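Local coordinates for kirola (Actinidia deliciosa, PDB 4IGV), which is a kiwifruit allergen of the ripening-related (MLP) protein family, related to Bet v 1, and probably binds small hydrophobic ligands in its interior, at residues E33-P36 / V37-Q40. Residues are numbered along the deposited sequence; the frame is centred on the assembly and turned at random.
Sequences EMSP and VNIQ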
# COMPACT_ATOMS: atom_id res chain seq x y z
N GLU A 33 10.99 4.75 -7.47
CA GLU A 33 12.14 4.24 -8.18
C GLU A 33 12.01 2.76 -8.57
O GLU A 33 12.46 2.35 -9.66
CB GLU A 33 13.36 4.49 -7.30
CG GLU A 33 14.55 3.65 -7.56
CD GLU A 33 15.59 3.84 -6.45
OE1 GLU A 33 16.25 4.90 -6.46
OE2 GLU A 33 15.73 2.94 -5.57
N MET A 34 11.43 1.96 -7.66
CA MET A 34 11.37 0.51 -7.82
C MET A 34 10.21 0.03 -8.66
O MET A 34 10.28 -1.02 -9.30
CB MET A 34 11.35 -0.18 -6.46
CG MET A 34 12.57 0.19 -5.65
SD MET A 34 12.53 -0.49 -3.97
CE MET A 34 14.18 -0.07 -3.40
N SER A 35 9.16 0.84 -8.73
CA SER A 35 7.93 0.51 -9.52
C SER A 35 7.44 1.77 -10.24
O SER A 35 6.30 2.22 -10.08
CB SER A 35 6.82 -0.05 -8.62
OG SER A 35 5.84 -0.78 -9.35
N PRO A 36 8.28 2.31 -11.16
CA PRO A 36 7.99 3.61 -11.77
C PRO A 36 6.85 3.65 -12.75
O PRO A 36 6.30 4.73 -12.99
CB PRO A 36 9.31 3.95 -12.46
CG PRO A 36 9.92 2.62 -12.74
CD PRO A 36 9.60 1.79 -11.56
N VAL A 37 6.46 2.50 -13.28
CA VAL A 37 5.28 2.46 -14.15
C VAL A 37 4.01 2.72 -13.30
O VAL A 37 3.06 3.40 -13.76
CB VAL A 37 5.20 1.13 -14.91
CG1 VAL A 37 3.90 1.09 -15.69
CG2 VAL A 37 6.47 0.95 -15.86
N ASN A 38 4.02 2.19 -12.07
CA ASN A 38 2.86 2.21 -11.20
C ASN A 38 2.80 3.47 -10.32
O ASN A 38 1.75 4.03 -10.11
CB ASN A 38 2.84 0.96 -10.31
CG ASN A 38 2.72 -0.30 -11.10
OD1 ASN A 38 3.51 -1.24 -10.89
ND2 ASN A 38 1.84 -0.31 -12.06
N ILE A 39 3.94 3.90 -9.83
CA ILE A 39 4.05 5.01 -8.86
C ILE A 39 4.93 6.09 -9.39
O ILE A 39 6.13 5.86 -9.70
CB ILE A 39 4.62 4.51 -7.53
CG1 ILE A 39 3.76 3.37 -6.96
CG2 ILE A 39 4.75 5.68 -6.53
CD1 ILE A 39 2.50 3.80 -6.49
N GLN A 40 4.36 7.29 -9.53
CA GLN A 40 5.10 8.44 -10.04
C GLN A 40 5.58 9.41 -8.96
O GLN A 40 6.48 10.21 -9.21
CB GLN A 40 4.28 9.19 -11.04
CG GLN A 40 4.11 8.48 -12.34
CD GLN A 40 3.12 7.32 -12.29
OE1 GLN A 40 1.99 7.50 -11.90
NE2 GLN A 40 3.56 6.12 -12.69
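Gln-40 folds its side chain back onto the turn of residues 35-39. The bend at chi2 (75°) turns NE2 toward the carbonyl oxygens of Pro-36 and Val-37. NE2 hydrogen-bonds to Pro-36 O at 3.1 Å, with the oxygen close to the amide plane and the donor tilted from the carbonyl plane. NE2 also makes a weak hydrogen bond to Val-37 O at 3.0 Å. Two turn carbonyls thus share one side-chain amide, and OE1 is held by a hydrogen bond to Thr-61 OG1.

The carbonyl O of Ser-35 takes two backbone N-H groups. The bond from Ile-39 N is 2.9 Å long, and the one from Asn-38 N, at 3.0 Å, is weak. Residues 35-39 therefore close into a tight turn just after the helix. Pro-36 CA adds a CA-H...O contact to Ile-39 O at 3.6 Å.

In Ser-35, chi1 of -161° swings OG beside the carbonyl carbon, where Asn-38 OD1 is 2.8 Å away. OG hydrogen-bonds to OD2 of Asp-143, while Asn-38 ND2 hydrogen-bonds to OE1 of Glu-139, so both buried polar ends are tied to helix 131-145. Ile-39 packs on Phe-136 of that helix and on Ile-31 of helix 30-34. The turn links helix 30-34 to edge strand 39-46, with helix 131-145 packed against Ser-35, Asn-38 and Ile-39 and strand 55-62 alongside.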